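Local coordinates for 3-oxoacyl-[acyl-carrier-protein] reductase (Sinorhizobium meliloti, PDB 3U9L) that probably catalyses the NADPH-dependent reduction of 3-oxoacyl-[acyl-carrier-protein] to the 3-hydroxyacyl form, at residues K6-T11 and E23-A28; G12-F17 and G41-N46; A103-P108 and H209-E214. All blocks are in the same frame, centred on the assembly; numbering follows the deposited sequence.

Contact 1 (K6-T11 and E23-A28); sequences KIILIT and EALAGA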
loop_
_atom_site.group_PDB
_atom_site.type_symbol
_atom_site.label_atom_id
_atom_site.label_comp_id
_atom_site.label_asym_id
_atom_site.label_seq_id
_atom_site.Cartn_x
_atom_site.Cartn_y
_atom_site.Cartn_z
ATOM N N LYS A 6 -9.381 -8.798 -29.653
ATOM C CA LYS A 6 -9.010 -9.376 -28.366
ATOM C C LYS A 6 -10.231 -9.612 -27.528
ATOM O O LYS A 6 -11.257 -8.937 -27.704
ATOM C CB LYS A 6 -8.078 -8.404 -27.643
ATOM C CG LYS A 6 -6.897 -8.083 -28.550
ATOM C CD LYS A 6 -5.694 -7.656 -27.808
ATOM C CE LYS A 6 -4.583 -7.360 -28.797
ATOM N NZ LYS A 6 -4.154 -8.657 -29.351
ATOM N N ILE A 7 -10.120 -10.586 -26.640
ATOM C CA ILE A 7 -11.128 -10.811 -25.640
ATOM C C ILE A 7 -10.706 -10.136 -24.326
ATOM O O ILE A 7 -9.650 -10.408 -23.772
ATOM C CB ILE A 7 -11.403 -12.314 -25.469
ATOM C CG1 ILE A 7 -11.909 -12.888 -26.815
ATOM C CG2 ILE A 7 -12.365 -12.532 -24.323
ATOM C CD1 ILE A 7 -11.643 -14.333 -26.935
ATOM N N ILE A 8 -11.540 -9.223 -23.856
ATOM C CA ILE A 8 -11.178 -8.313 -22.770
ATOM C C ILE A 8 -12.177 -8.321 -21.635
ATOM O O ILE A 8 -13.396 -8.252 -21.855
ATOM C CB ILE A 8 -11.110 -6.854 -23.310
ATOM C CG1 ILE A 8 -10.187 -6.821 -24.540
ATOM C CG2 ILE A 8 -10.693 -5.908 -22.212
ATOM C CD1 ILE A 8 -9.947 -5.437 -25.157
ATOM N N LEU A 9 -11.681 -8.418 -20.415
ATOM C CA LEU A 9 -12.538 -8.314 -19.241
ATOM C C LEU A 9 -12.100 -7.094 -18.440
ATOM O O LEU A 9 -10.896 -6.960 -18.139
ATOM C CB LEU A 9 -12.432 -9.555 -18.382
ATOM C CG LEU A 9 -12.991 -9.449 -16.951
ATOM C CD1 LEU A 9 -14.538 -9.165 -16.894
ATOM C CD2 LEU A 9 -12.638 -10.768 -16.202
ATOM N N ILE A 10 -13.052 -6.208 -18.112
ATOM C CA ILE A 10 -12.817 -5.052 -17.243
ATOM C C ILE A 10 -13.696 -5.158 -16.006
ATOM O O ILE A 10 -14.912 -5.399 -16.113
ATOM C CB ILE A 10 -13.229 -3.781 -17.937
ATOM C CG1 ILE A 10 -12.773 -3.846 -19.377
ATOM C CG2 ILE A 10 -12.731 -2.514 -17.187
ATOM C CD1 ILE A 10 -13.354 -2.746 -20.182
ATOM N N THR A 11 -13.101 -4.977 -14.836
ATOM C CA THR A 11 -13.862 -4.988 -13.599
ATOM C C THR A 11 -14.346 -3.566 -13.216
ATOM O O THR A 11 -13.803 -2.550 -13.679
ATOM C CB THR A 11 -13.101 -5.667 -12.442
ATOM O OG1 THR A 11 -11.922 -4.917 -12.133
ATOM C CG2 THR A 11 -12.718 -7.129 -12.833
ATOM N N GLU A 23 -16.448 0.945 -23.447
ATOM C CA GLU A 23 -17.031 1.450 -24.691
ATOM C C GLU A 23 -15.966 1.762 -25.747
ATOM O O GLU A 23 -16.107 1.400 -26.913
ATOM C CB GLU A 23 -17.928 2.675 -24.412
ATOM C CG GLU A 23 -19.020 2.335 -23.422
ATOM C CD GLU A 23 -19.939 3.530 -23.046
ATOM O OE1 GLU A 23 -19.525 4.711 -23.217
ATOM O OE2 GLU A 23 -21.082 3.260 -22.558
ATOM N N ALA A 24 -14.896 2.439 -25.364
ATOM C CA ALA A 24 -13.844 2.726 -26.354
ATOM C C ALA A 24 -13.171 1.474 -26.913
ATOM O O ALA A 24 -12.862 1.392 -28.115
ATOM C CB ALA A 24 -12.790 3.704 -25.764
ATOM N N LEU A 25 -12.939 0.487 -26.052
ATOM C CA LEU A 25 -12.322 -0.752 -26.511
ATOM C C LEU A 25 -13.270 -1.487 -27.460
ATOM O O LEU A 25 -12.839 -2.087 -28.436
ATOM C CB LEU A 25 -11.924 -1.663 -25.369
ATOM C CG LEU A 25 -10.661 -1.167 -24.631
ATOM C CD1 LEU A 25 -10.552 -1.900 -23.272
ATOM C CD2 LEU A 25 -9.400 -1.384 -25.510
ATOM N N ALA A 26 -14.558 -1.442 -27.153
ATOM C CA ALA A 26 -15.534 -2.108 -28.013
ATOM C C ALA A 26 -15.603 -1.318 -29.352
ATOM O O ALA A 26 -15.737 -1.892 -30.424
ATOM C CB ALA A 26 -16.861 -2.148 -27.313
ATOM N N GLY A 27 -15.480 0.006 -29.273
ATOM C CA GLY A 27 -15.435 0.820 -30.467
ATOM C C GLY A 27 -14.260 0.443 -31.362
ATOM O O GLY A 27 -14.324 0.590 -32.588
ATOM N N ALA A 28 -13.179 -0.022 -30.751
ATOM C CA ALA A 28 -11.982 -0.380 -31.485
ATOM C C ALA A 28 -12.120 -1.774 -32.027
ATOM O O ALA A 28 -11.197 -2.298 -32.612
ATOM C CB ALA A 28 -10.757 -0.286 -30.616
#

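Contact 2 (G12-F17 and G41-N46); sequences GASSGF and GRNASN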
loop_
_atom_site.group_PDB
_atom_site.type_symbol
_atom_site.label_atom_id
_atom_site.label_comp_id
_atom_site.label_asym_id
_atom_site.label_seq_id
_atom_site.Cartn_x
_atom_site.Cartn_y
_atom_site.Cartn_z
ATOM N N GLY A 12 -15.403 -3.520 -12.416
ATOM C CA GLY A 12 -15.938 -2.255 -11.917
ATOM C C GLY A 12 -16.252 -1.311 -13.055
ATOM O O GLY A 12 -15.940 -0.129 -12.985
ATOM N N ALA A 13 -16.855 -1.839 -14.111
ATOM C CA ALA A 13 -17.123 -1.056 -15.316
ATOM C C ALA A 13 -18.493 -0.365 -15.381
ATOM O O ALA A 13 -18.906 0.020 -16.469
ATOM C CB ALA A 13 -16.958 -1.885 -16.510
ATOM N N SER A 14 -19.180 -0.203 -14.249
ATOM C CA SER A 14 -20.526 0.381 -14.279
ATOM C C SER A 14 -20.552 1.831 -14.723
ATOM O O SER A 14 -21.515 2.272 -15.319
ATOM C CB SER A 14 -21.237 0.252 -12.932
ATOM O OG SER A 14 -20.459 0.799 -11.904
ATOM N N SER A 15 -19.489 2.566 -14.439
ATOM C CA SER A 15 -19.380 3.960 -14.824
ATOM C C SER A 15 -17.898 4.355 -14.789
ATOM O O SER A 15 -17.010 3.484 -14.652
ATOM C CB SER A 15 -20.137 4.821 -13.809
ATOM O OG SER A 15 -19.679 4.497 -12.497
ATOM N N GLY A 16 -17.623 5.655 -14.890
ATOM C CA GLY A 16 -16.275 6.162 -14.627
ATOM C C GLY A 16 -15.293 5.768 -15.710
ATOM O O GLY A 16 -15.687 5.658 -16.888
ATOM N N PHE A 17 -14.031 5.534 -15.346
ATOM C CA PHE A 17 -13.054 5.122 -16.358
ATOM C C PHE A 17 -13.444 3.782 -16.869
ATOM O O PHE A 17 -13.212 3.474 -18.015
ATOM C CB PHE A 17 -11.669 4.906 -15.762
ATOM C CG PHE A 17 -11.058 6.123 -15.202
ATOM C CD1 PHE A 17 -11.014 7.289 -15.932
ATOM C CD2 PHE A 17 -10.504 6.104 -13.929
ATOM C CE1 PHE A 17 -10.433 8.441 -15.370
ATOM C CE2 PHE A 17 -9.928 7.215 -13.398
ATOM C CZ PHE A 17 -9.879 8.374 -14.108
ATOM N N GLY A 41 -30.136 -5.235 -9.519
ATOM C CA GLY A 41 -30.530 -4.160 -8.638
ATOM C C GLY A 41 -29.783 -2.874 -8.894
ATOM O O GLY A 41 -30.064 -2.127 -9.861
ATOM N N ARG A 42 -28.801 -2.631 -8.027
ATOM C CA ARG A 42 -28.047 -1.380 -7.986
ATOM C C ARG A 42 -27.495 -0.875 -9.343
ATOM O O ARG A 42 -27.419 0.329 -9.578
ATOM C CB ARG A 42 -26.902 -1.559 -6.967
ATOM C CG ARG A 42 -25.767 -0.521 -7.025
ATOM C CD ARG A 42 -24.541 -0.979 -6.169
ATOM N NE ARG A 42 -24.699 -0.683 -4.732
ATOM C CZ ARG A 42 -24.486 0.519 -4.185
ATOM N NH1 ARG A 42 -24.098 1.542 -4.951
ATOM N NH2 ARG A 42 -24.661 0.706 -2.873
ATOM N N ASN A 43 -27.067 -1.782 -10.219
ATOM C CA ASN A 43 -26.482 -1.356 -11.503
ATOM C C ASN A 43 -27.437 -1.522 -12.711
ATOM O O ASN A 43 -27.010 -1.431 -13.867
ATOM C CB ASN A 43 -25.133 -2.080 -11.757
ATOM C CG ASN A 43 -23.957 -1.426 -11.020
ATOM O OD1 ASN A 43 -23.767 -0.200 -11.074
ATOM N ND2 ASN A 43 -23.177 -2.245 -10.315
ATOM N N ALA A 44 -28.728 -1.762 -12.445
ATOM C CA ALA A 44 -29.692 -2.045 -13.533
ATOM C C ALA A 44 -29.707 -0.915 -14.549
ATOM O O ALA A 44 -29.719 -1.166 -15.755
ATOM C CB ALA A 44 -31.100 -2.316 -12.998
ATOM N N SER A 45 -29.650 0.328 -14.069
ATOM C CA SER A 45 -29.629 1.454 -15.009
ATOM C C SER A 45 -28.335 1.560 -15.789
ATOM O O SER A 45 -28.337 1.989 -16.939
ATOM C CB SER A 45 -29.902 2.807 -14.333
ATOM O OG SER A 45 -31.189 2.771 -13.785
ATOM N N ASN A 46 -27.228 1.223 -15.143
ATOM C CA ASN A 46 -25.949 1.299 -15.811
ATOM C C ASN A 46 -25.881 0.267 -16.907
ATOM O O ASN A 46 -25.341 0.536 -17.983
ATOM C CB ASN A 46 -24.816 1.092 -14.796
ATOM C CG ASN A 46 -24.627 2.302 -13.938
ATOM O OD1 ASN A 46 -24.697 3.433 -14.445
ATOM N ND2 ASN A 46 -24.384 2.097 -12.645
#

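Contact 3 (A103-P108 and H209-E214); sequences AEAFTP and HARQAE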
loop_
_atom_site.group_PDB
_atom_site.type_symbol
_atom_site.label_atom_id
_atom_site.label_comp_id
_atom_site.label_asym_id
_atom_site.label_seq_id
_atom_site.Cartn_x
_atom_site.Cartn_y
_atom_site.Cartn_z
ATOM N N ALA A 103 -7.803 10.472 9.072
ATOM C CA ALA A 103 -7.487 9.031 9.081
ATOM C C ALA A 103 -7.843 8.408 10.417
ATOM O O ALA A 103 -8.288 7.260 10.480
ATOM C CB ALA A 103 -5.992 8.842 8.824
ATOM N N GLU A 104 -7.587 9.137 11.494
ATOM C CA GLU A 104 -7.859 8.648 12.854
ATOM C C GLU A 104 -9.310 8.290 13.069
ATOM O O GLU A 104 -9.598 7.449 13.906
ATOM C CB GLU A 104 -7.452 9.687 13.900
ATOM C CG GLU A 104 -7.227 9.079 15.338
ATOM C CD GLU A 104 -7.046 10.151 16.434
ATOM O OE1 GLU A 104 -6.418 11.203 16.142
ATOM O OE2 GLU A 104 -7.474 9.917 17.601
ATOM N N ALA A 105 -10.231 8.914 12.309
ATOM C CA ALA A 105 -11.678 8.731 12.502
ATOM C C ALA A 105 -12.231 7.535 11.741
ATOM O O ALA A 105 -13.385 7.115 11.943
ATOM C CB ALA A 105 -12.473 10.049 12.122
ATOM N N PHE A 106 -11.437 7.007 10.822
ATOM C CA PHE A 106 -11.755 5.748 10.136
ATOM C C PHE A 106 -11.396 4.578 11.023
ATOM O O PHE A 106 -10.304 4.543 11.586
ATOM C CB PHE A 106 -10.985 5.635 8.799
ATOM C CG PHE A 106 -11.539 6.498 7.703
ATOM C CD1 PHE A 106 -12.680 6.114 7.005
ATOM C CD2 PHE A 106 -10.934 7.694 7.387
ATOM C CE1 PHE A 106 -13.221 6.947 5.985
ATOM C CE2 PHE A 106 -11.428 8.499 6.385
ATOM C CZ PHE A 106 -12.580 8.135 5.676
ATOM N N THR A 107 -12.295 3.602 11.142
ATOM C CA THR A 107 -12.000 2.471 11.991
ATOM C C THR A 107 -11.070 1.444 11.289
ATOM O O THR A 107 -10.941 1.469 10.057
ATOM C CB THR A 107 -13.285 1.786 12.405
ATOM O OG1 THR A 107 -13.900 1.235 11.254
ATOM C CG2 THR A 107 -14.247 2.802 13.023
ATOM N N PRO A 108 -10.448 0.568 12.071
ATOM C CA PRO A 108 -9.569 -0.467 11.520
ATOM C C PRO A 108 -10.295 -1.303 10.472
ATOM O O PRO A 108 -9.701 -1.681 9.463
ATOM C CB PRO A 108 -9.238 -1.326 12.741
ATOM C CG PRO A 108 -9.347 -0.390 13.892
ATOM C CD PRO A 108 -10.457 0.561 13.545
ATOM N N HIS A 209 -17.955 9.155 14.151
ATOM C CA HIS A 209 -18.418 10.523 14.001
ATOM C C HIS A 209 -17.888 11.419 15.088
ATOM O O HIS A 209 -17.502 12.559 14.834
ATOM C CB HIS A 209 -19.963 10.560 14.005
ATOM C CG HIS A 209 -20.579 9.791 12.882
ATOM N ND1 HIS A 209 -20.047 9.780 11.602
ATOM C CD2 HIS A 209 -21.662 8.977 12.840
ATOM C CE1 HIS A 209 -20.775 9.001 10.823
ATOM N NE2 HIS A 209 -21.767 8.503 11.549
ATOM N N ALA A 210 -17.887 10.911 16.307
ATOM C CA ALA A 210 -17.386 11.666 17.445
ATOM C C ALA A 210 -15.914 12.055 17.284
ATOM O O ALA A 210 -15.543 13.188 17.590
ATOM C CB ALA A 210 -17.560 10.848 18.720
ATOM N N ARG A 211 -15.070 11.098 16.850
ATOM C CA ARG A 211 -13.662 11.410 16.580
ATOM C C ARG A 211 -13.521 12.457 15.466
ATOM O O ARG A 211 -12.730 13.369 15.573
ATOM C CB ARG A 211 -12.857 10.152 16.217
ATOM C CG ARG A 211 -11.356 10.398 16.050
ATOM C CD ARG A 211 -10.649 10.156 17.354
ATOM N NE ARG A 211 -11.069 8.866 17.931
ATOM C CZ ARG A 211 -10.272 7.881 18.349
ATOM N NH1 ARG A 211 -8.944 7.957 18.285
ATOM N NH2 ARG A 211 -10.842 6.797 18.851
ATOM N N GLN A 212 -14.300 12.311 14.400
ATOM C CA GLN A 212 -14.292 13.292 13.338
ATOM C C GLN A 212 -14.732 14.664 13.880
ATOM O O GLN A 212 -14.102 15.705 13.579
ATOM C CB GLN A 212 -15.236 12.838 12.228
ATOM C CG GLN A 212 -15.354 13.839 11.097
ATOM C CD GLN A 212 -15.885 13.204 9.817
ATOM O OE1 GLN A 212 -16.778 12.369 9.848
ATOM N NE2 GLN A 212 -15.292 13.574 8.686
ATOM N N ALA A 213 -15.765 14.666 14.736
ATOM C CA ALA A 213 -16.208 15.951 15.317
ATOM C C ALA A 213 -15.102 16.598 16.153
ATOM O O ALA A 213 -14.963 17.825 16.129
ATOM C CB ALA A 213 -17.517 15.815 16.092
ATOM N N GLU A 214 -14.282 15.807 16.851
ATOM C CA GLU A 214 -13.107 16.375 17.526
ATOM C C GLU A 214 -12.172 17.048 16.573
ATOM O O GLU A 214 -11.563 18.064 16.921
ATOM C CB GLU A 214 -12.256 15.320 18.260
ATOM C CG GLU A 214 -12.744 14.942 19.601
ATOM C CD GLU A 214 -12.022 13.685 20.138
ATOM O OE1 GLU A 214 -10.758 13.660 20.195
ATOM O OE2 GLU A 214 -12.750 12.742 20.557
#

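Contact 1 (K6-T11 and E23-A28)
Leu25 reaches from helix 16-27 to the strand 7-10 and sets its forked end against Ile8 and Ile10. The packing is closest at Ile8, where the two side chains run across one another at about a right angle. Leu25 CD1 lies 4.1 Å from Ile8 CD1 and is just as near to Ile8 CG2, while the other methyl, Leu25 CD2, also meets Ile8 CD1 at 4.1 Å. Both branches of the isoleucine are therefore used. Its CG1 stands anti to the carbonyl carbon (chi1 -53°) and the CG1-CD1 arm is extended, which carries CD1 up to the leucine while CG2 stays beside it. Ile10 is more lightly engaged, with its CD1 4.3 Å from Leu25 CD1.

The alternation of the strand explains the choice of residues: Ile8 and Ile10 point to the helix, whereas Ile7 and Leu9 serve the other face of the sheet. Strand 7-10, helix 16-27 and strand 31-36 form the first beta-alpha-beta unit of the Rossmann fold, and the helix is held over the sheet by apolar contact alone in this pair of segments. Val32 and Ile92, on the strands flanking 7-10, also touch Leu25, and Val252 of helix 242-252 adds to its surroundings. Beta-branched isoleucines suit the extended strand, and leucine suits the helix.

Away from these apolar side chains the helix changes character. Glu23 points away from the strand and keeps its carboxylate at the partly exposed surface. Ala24 is small enough to sit against Ala245 and Val249 of helix 242-252. The helix ends at Gly27, and both it and the following Ala28 are exposed.

Contact 2 (G12-F17 and G41-N46)
Asn46, in the first turn of helix 44-57, lays its amide alongside Ser14. Its CB is 3.5 Å from the backbone oxygen of Ser14, Ser14 O. CG stands beside the backbone N of Asn46, anti to the carbonyl carbon (chi1 -74°), which turns the amide to Ser14 and Asn43. This CG comes within 3.4 Å of the same Ser14 O, which stands over the face of the amide, not at its edge. The branch OD1 is also close to that oxygen, but two acceptors cannot bond, so this is mere proximity; Ser14 O instead has a weak hydrogen bond from Arg19. The nitrogen branch finishes the side chain. ND2 passes 3.7 Å from Ser14 CB and gives its N-H to Asn43 OD1 at 2.9 Å, bent only modestly to 155°. The acceptor lies close to the amide plane of Asn46, and the donor meets a lone pair in the carbonyl plane of Asn43.

That bond and the one from Asn43 ND2 to the backbone oxygen of Arg37 grip both ends of the Asn43 amide and fix its flip. Asn43 OD1 also rests 3.2 Å from Ser14 CB. An amide suits Asn43, which accepts through OD1 and gives through ND2, while Asn46 supplies the N-H.

Ser14 belongs to the sequence TGASSGFG, which fits the glycine-rich TGxxxGxG loop of short-chain dehydrogenases, with Gly12 and Gly16 at positive phi; such loops typically bind the dinucleotide cofactor of the Rossmann fold.

Contact 3 (A103-P108 and H209-E214)
Ala105, in the short 3-10 turn 103-105, brings its CA within 5.3 Å of the CA of Arg211, so that the turn lies against the first turns of helix 209-217. Alanine suits so near an approach: Ala105 CB rests 3.7 Å from the backbone Gln212 N and almost as near to the CB of Gln212, and Ala105 CA touches Arg211 CG at 3.9 Å.

Beyond CG the arginine turns back. Its chain bends at chi2 (92°) and chi3 (49°), which crosses it over the extended Glu104 side chain. NH1 then donates to Glu104 OE2, modelled at a short 2.5 Å, in a salt bridge with a fairly straight N-H line (163°). The oxygen sits at the guanidinium edge, near its plane, and accepts the N-H on its anti lone pair; with the carboxylate and guanidinium planes nearly perpendicular, one hydrogen bond joins the pair instead of a two-pronged one.

The turn follows strand 90-93 and leads into helix 108-136, which in short-chain dehydrogenases commonly builds the dimer interface, and here the second subunit is indeed adjacent. Glu104 OE1 is shared by Tyr215 and by Arg134 of the second subunit, while Arg211 NH1 also bonds to the backbone oxygen of Arg127 in that subunit. An alanine in place of Arg211 would remove this guanidinium, which is likely to leave Glu104 OE2 without its charge partner here and the carbonyl of Arg127 in the second subunit without this donor.

Glu214 OE1 lies 5.6 Å from Glu104 OE2, a like-charge neighbour whose repulsion is probably eased by Arg134 of the second subunit, which pairs with both glutamates.

Contacts 1 and 2 adjoin in sequence, residues 6-11 running straight into 12-17, and their centres lie 15 Å apart. Both use helix 16-27; their segments alternate along the chain, so strand, glycine-rich loop and helices 16-27 and 44-57 are tied into one half of the Rossmann fold. Contact 3 opens only after both have closed. Its centre is 40 Å from that of contact 1 and 30 Å from that of contact 2. Lying about 27 Å from the chain's centre, against about 15 Å for the others, it joins peripheral elements next to the second subunit, whereas the first two lie in the half that, as in other short-chain dehydrogenases, probably binds the nucleotide.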